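Local coordinates for nucleoporin nup120 (Schizosaccharomyces pombe, PDB 4GQ2), which serves as a structural component of the nuclear pore complex, whose nucleoporins can also dock transiently associated nuclear transport factors, at residues F428-L442 with F459-V471. Numbering follows the deposited sequence.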
loop_
_atom_site.group_PDB
_atom_site.type_symbol
_atom_site.label_atom_id
_atom_site.label_comp_id
_atom_site.label_asym_id
_atom_site.label_seq_id
_atom_site.Cartn_x
_atom_site.Cartn_y
_atom_site.Cartn_z
ATOM N N PHE A 428 -9.306 -0.214 1.683
ATOM C CA PHE A 428 -8.191 0.158 2.553
ATOM C C PHE A 428 -7.246 1.224 1.992
ATOM O O PHE A 428 -6.319 1.651 2.674
ATOM C CB PHE A 428 -7.435 -1.085 3.023
ATOM C CG PHE A 428 -8.127 -1.800 4.145
ATOM C CD1 PHE A 428 -9.081 -2.781 3.881
ATOM C CD2 PHE A 428 -7.865 -1.456 5.469
ATOM C CE1 PHE A 428 -9.739 -3.423 4.919
ATOM C CE2 PHE A 428 -8.519 -2.093 6.510
ATOM C CZ PHE A 428 -9.455 -3.080 6.235
ATOM N N ALA A 429 -7.503 1.659 0.763
ATOM C CA ALA A 429 -6.728 2.722 0.139
ATOM C C ALA A 429 -7.635 3.896 -0.210
ATOM O O ALA A 429 -7.355 4.655 -1.133
ATOM C CB ALA A 429 -6.009 2.201 -1.105
ATOM N N HIS A 430 -8.716 4.054 0.547
ATOM C CA HIS A 430 -9.733 5.041 0.202
ATOM C C HIS A 430 -9.639 6.349 0.944
ATOM O O HIS A 430 -10.386 7.284 0.650
ATOM C CB HIS A 430 -11.125 4.439 0.347
ATOM C CG HIS A 430 -12.157 5.097 -0.530
ATOM N ND1 HIS A 430 -13.147 5.862 -0.035
ATOM C CD2 HIS A 430 -12.311 5.098 -1.914
ATOM C CE1 HIS A 430 -13.906 6.320 -1.048
ATOM N NE2 HIS A 430 -13.392 5.851 -2.197
ATOM N N ASN A 431 -8.715 6.431 1.902
ATOM C CA ASN A 431 -8.535 7.628 2.733
ATOM C C ASN A 431 -9.667 7.867 3.745
ATOM O O ASN A 431 -9.840 8.976 4.253
ATOM C CB ASN A 431 -8.287 8.881 1.874
ATOM C CG ASN A 431 -7.076 8.740 0.967
ATOM O OD1 ASN A 431 -6.914 7.733 0.276
ATOM N ND2 ASN A 431 -6.222 9.761 0.958
ATOM N N THR A 432 -10.430 6.817 4.034
ATOM C CA THR A 432 -11.407 6.855 5.103
ATOM C C THR A 432 -10.681 6.460 6.391
ATOM O O THR A 432 -9.593 5.884 6.337
ATOM C CB THR A 432 -12.593 5.892 4.848
ATOM O OG1 THR A 432 -12.163 4.543 5.017
ATOM C CG2 THR A 432 -13.165 6.064 3.448
ATOM N N SER A 433 -11.281 6.771 7.539
ATOM C CA SER A 433 -10.697 6.427 8.832
ATOM C C SER A 433 -10.797 4.938 9.116
ATOM O O SER A 433 -11.718 4.266 8.654
ATOM C CB SER A 433 -11.402 7.179 9.961
ATOM O OG SER A 433 -12.697 6.631 10.181
ATOM N N ILE A 434 -9.852 4.449 9.912
ATOM C CA ILE A 434 -9.856 3.083 10.409
ATOM C C ILE A 434 -11.105 2.788 11.243
ATOM O O ILE A 434 -11.655 1.685 11.164
ATOM C CB ILE A 434 -8.533 2.764 11.160
ATOM C CG1 ILE A 434 -7.583 1.991 10.237
ATOM C CG2 ILE A 434 -8.762 1.928 12.414
ATOM C CD1 ILE A 434 -6.970 2.816 9.126
ATOM N N GLU A 435 -11.569 3.776 12.008
ATOM C CA GLU A 435 -12.730 3.568 12.877
ATOM C C GLU A 435 -13.988 3.206 12.101
ATOM O O GLU A 435 -14.714 2.297 12.501
ATOM C CB GLU A 435 -12.979 4.759 13.801
ATOM C CG GLU A 435 -12.000 4.844 14.960
ATOM C CD GLU A 435 -10.691 5.509 14.573
ATOM O OE1 GLU A 435 -10.621 6.115 13.479
ATOM O OE2 GLU A 435 -9.731 5.438 15.365
ATOM N N SER A 436 -14.220 3.891 10.981
ATOM C CA SER A 436 -15.379 3.616 10.133
ATOM C C SER A 436 -15.397 2.177 9.626
ATOM O O SER A 436 -16.463 1.575 9.512
ATOM C CB SER A 436 -15.451 4.596 8.969
ATOM O OG SER A 436 -14.374 4.393 8.083
ATOM N N ILE A 437 -14.216 1.622 9.352
ATOM C CA ILE A 437 -14.104 0.212 8.960
ATOM C C ILE A 437 -14.430 -0.701 10.147
ATOM O O ILE A 437 -15.207 -1.658 10.006
ATOM C CB ILE A 437 -12.725 -0.127 8.337
ATOM C CG1 ILE A 437 -12.502 0.674 7.040
ATOM C CG2 ILE A 437 -12.596 -1.619 8.062
ATOM C CD1 ILE A 437 -11.133 0.499 6.403
ATOM N N GLN A 438 -13.864 -0.384 11.314
ATOM C CA GLN A 438 -14.104 -1.168 12.529
ATOM C C GLN A 438 -15.573 -1.185 12.927
ATOM O O GLN A 438 -16.124 -2.238 13.236
ATOM C CB GLN A 438 -13.275 -0.638 13.696
ATOM C CG GLN A 438 -11.782 -0.794 13.525
ATOM C CD GLN A 438 -10.994 -0.047 14.579
ATOM O OE1 GLN A 438 -11.512 0.852 15.244
ATOM N NE2 GLN A 438 -9.732 -0.419 14.742
ATOM N N VAL A 439 -16.204 -0.015 12.923
ATOM C CA VAL A 439 -17.625 0.081 13.257
ATOM C C VAL A 439 -18.488 -0.597 12.200
ATOM O O VAL A 439 -19.414 -1.327 12.541
ATOM C CB VAL A 439 -18.068 1.539 13.499
ATOM C CG1 VAL A 439 -19.580 1.632 13.636
ATOM C CG2 VAL A 439 -17.392 2.076 14.752
ATOM N N ALA A 440 -18.171 -0.378 10.923
ATOM C CA ALA A 440 -18.850 -1.087 9.840
ATOM C C ALA A 440 -18.725 -2.605 10.000
ATOM O O ALA A 440 -19.685 -3.341 9.778
ATOM C CB ALA A 440 -18.303 -0.652 8.497
ATOM N N LEU A 441 -17.538 -3.061 10.395
ATOM C CA LEU A 441 -17.288 -4.479 10.631
ATOM C C LEU A 441 -18.198 -5.075 11.714
ATOM O O LEU A 441 -18.638 -6.218 11.586
ATOM C CB LEU A 441 -15.811 -4.717 10.972
ATOM C CG LEU A 441 -15.335 -6.171 10.988
ATOM C CD1 LEU A 441 -15.626 -6.848 9.655
ATOM C CD2 LEU A 441 -13.852 -6.236 11.318
ATOM N N LEU A 442 -18.457 -4.302 12.772
ATOM C CA LEU A 442 -19.401 -4.673 13.834
ATOM C C LEU A 442 -20.779 -5.032 13.276
ATOM O O LEU A 442 -21.322 -6.099 13.560
ATOM C CB LEU A 442 -19.557 -3.515 14.819
ATOM C CG LEU A 442 -19.015 -3.555 16.250
ATOM C CD1 LEU A 442 -17.507 -3.720 16.317
ATOM C CD2 LEU A 442 -19.436 -2.277 16.959
ATOM N N PHE A 459 -11.519 -4.372 18.582
ATOM C CA PHE A 459 -10.987 -4.165 17.232
ATOM C C PHE A 459 -9.820 -3.175 17.215
ATOM O O PHE A 459 -8.977 -3.221 16.320
ATOM C CB PHE A 459 -12.083 -3.696 16.265
ATOM C CG PHE A 459 -12.979 -4.798 15.758
ATOM C CD1 PHE A 459 -12.565 -6.129 15.762
ATOM C CD2 PHE A 459 -14.228 -4.497 15.231
ATOM C CE1 PHE A 459 -13.392 -7.137 15.280
ATOM C CE2 PHE A 459 -15.059 -5.500 14.746
ATOM C CZ PHE A 459 -14.643 -6.822 14.773
ATOM N N GLY A 460 -9.786 -2.285 18.206
ATOM C CA GLY A 460 -8.710 -1.304 18.351
ATOM C C GLY A 460 -7.377 -1.920 18.742
ATOM O O GLY A 460 -6.326 -1.294 18.576
ATOM N N ALA A 461 -7.423 -3.147 19.266
ATOM C CA ALA A 461 -6.212 -3.908 19.597
ATOM C C ALA A 461 -5.790 -4.842 18.454
ATOM O O ALA A 461 -4.819 -5.593 18.581
ATOM C CB ALA A 461 -6.401 -4.688 20.891
ATOM N N LEU A 462 -6.527 -4.788 17.346
ATOM C CA LEU A 462 -6.153 -5.486 16.119
ATOM C C LEU A 462 -5.148 -4.674 15.316
ATOM O O LEU A 462 -5.278 -3.451 15.194
ATOM C CB LEU A 462 -7.391 -5.772 15.254
ATOM C CG LEU A 462 -7.978 -7.189 15.169
ATOM C CD1 LEU A 462 -8.115 -7.870 16.530
ATOM C CD2 LEU A 462 -9.314 -7.154 14.429
ATOM N N THR A 463 -4.146 -5.365 14.776
ATOM C CA THR A 463 -3.227 -4.769 13.815
ATOM C C THR A 463 -3.976 -4.535 12.508
ATOM O O THR A 463 -5.035 -5.125 12.274
ATOM C CB THR A 463 -1.995 -5.667 13.559
ATOM O OG1 THR A 463 -2.418 -6.966 13.130
ATOM C CG2 THR A 463 -1.148 -5.809 14.820
ATOM N N ILE A 464 -3.427 -3.672 11.665
ATOM C CA ILE A 464 -4.038 -3.333 10.379
ATOM C C ILE A 464 -4.227 -4.557 9.464
ATOM O O ILE A 464 -5.222 -4.650 8.744
ATOM C CB ILE A 464 -3.222 -2.231 9.660
ATOM C CG1 ILE A 464 -3.928 -1.762 8.389
ATOM C CG2 ILE A 464 -1.804 -2.710 9.360
ATOM C CD1 ILE A 464 -5.147 -0.903 8.658
ATOM N N SER A 465 -3.271 -5.484 9.498
ATOM C CA SER A 465 -3.363 -6.719 8.726
ATOM C C SER A 465 -4.446 -7.619 9.292
ATOM O O SER A 465 -5.202 -8.225 8.537
ATOM C CB SER A 465 -2.027 -7.463 8.697
ATOM O OG SER A 465 -1.109 -6.800 7.848
ATOM N N GLU A 466 -4.515 -7.694 10.620
ATOM C CA GLU A 466 -5.566 -8.444 11.290
ATOM C C GLU A 466 -6.933 -7.861 10.946
ATOM O O GLU A 466 -7.887 -8.611 10.747
ATOM C CB GLU A 466 -5.343 -8.486 12.806
ATOM C CG GLU A 466 -4.426 -9.620 13.268
ATOM C CD GLU A 466 -3.834 -9.410 14.660
ATOM O OE1 GLU A 466 -4.535 -8.888 15.554
ATOM O OE2 GLU A 466 -2.653 -9.775 14.862
ATOM N N LEU A 467 -7.012 -6.532 10.851
ATOM C CA LEU A 467 -8.259 -5.858 10.479
ATOM C C LEU A 467 -8.679 -6.208 9.052
ATOM O O LEU A 467 -9.846 -6.537 8.807
ATOM C CB LEU A 467 -8.149 -4.334 10.650
ATOM C CG LEU A 467 -9.417 -3.507 10.405
ATOM C CD1 LEU A 467 -10.542 -3.929 11.341
ATOM C CD2 LEU A 467 -9.121 -2.024 10.566
ATOM N N LYS A 468 -7.719 -6.131 8.128
ATOM C CA LYS A 468 -7.919 -6.527 6.730
ATOM C C LYS A 468 -8.421 -7.959 6.620
ATOM O O LYS A 468 -9.395 -8.223 5.921
ATOM C CB LYS A 468 -6.627 -6.370 5.926
ATOM C CG LYS A 468 -6.441 -4.990 5.325
ATOM C CD LYS A 468 -5.605 -5.057 4.060
ATOM C CE LYS A 468 -4.191 -4.577 4.305
ATOM N NZ LYS A 468 -4.199 -3.131 4.666
ATOM N N ASN A 469 -7.749 -8.871 7.318
ATOM C CA ASN A 469 -8.143 -10.277 7.364
ATOM C C ASN A 469 -9.523 -10.508 7.984
ATOM O O ASN A 469 -10.256 -11.401 7.561
ATOM C CB ASN A 469 -7.082 -11.098 8.101
ATOM C CG ASN A 469 -5.725 -11.038 7.416
ATOM O OD1 ASN A 469 -5.627 -10.797 6.206
ATOM N ND2 ASN A 469 -4.671 -11.248 8.187
ATOM N N ALA A 470 -9.867 -9.690 8.978
ATOM C CA ALA A 470 -11.125 -9.813 9.675
ATOM C C ALA A 470 -12.264 -9.348 8.766
ATOM O O ALA A 470 -13.329 -9.967 8.739
ATOM C CB ALA A 470 -11.092 -9.018 10.975
ATOM N N VAL A 471 -12.020 -8.269 8.016
ATOM C CA VAL A 471 -12.990 -7.763 7.044
ATOM C C VAL A 471 -13.239 -8.810 5.974
ATOM O O VAL A 471 -14.384 -9.181 5.741
ATOM C CB VAL A 471 -12.548 -6.421 6.403
ATOM C CG1 VAL A 471 -13.384 -6.106 5.172
ATOM C CG2 VAL A 471 -12.693 -5.281 7.393
#
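F459 lays one ring face under L441, whose CD2 sits 3.6 Å from F459 CZ in a CH-pi contact; the broad apolar face suits a methyl. L442 CD1 meets the ring obliquely, and Q438 O lies near its plane at the edge. The extended Q438 runs alongside F459 in the opposite sense, its methylene CG packing on the ring-bearing CB. A type I turn from F459 to L462 then leads to T463, whose hydroxyl weakly caps the next helix through E466 N. I464 reaches back with CD1 to I434 CG1, 4.1 Å away. In L467, CG anti to the backbone N (chi1 -175°) points into a hole among F428, I434, I437 and Q438, which its forked end fills: CD1 meets Q438 CG, CD2 F428 CE2. F428 is itself a knob among I464, L467, K468 and V471. The long aliphatic part of K468 lets CG rest 3.5 Å from the F428 ring centroid, while I437 CD1 lies against the opposite face, toward its rim. Replaced by an alanine, F428 would probably lose its hold on I464, L467 and V471, and K468 CG its ring face. Small A470 admits L441 CD2, whose sister methyl CD1 meets V471. Helices 434-442 and 464-471, whose axes approach to 10.9 Å at 37°, thus join F428 and F459 in knobs-into-holes packing, within a helical insertion between propeller strands 390-395 and 520-525.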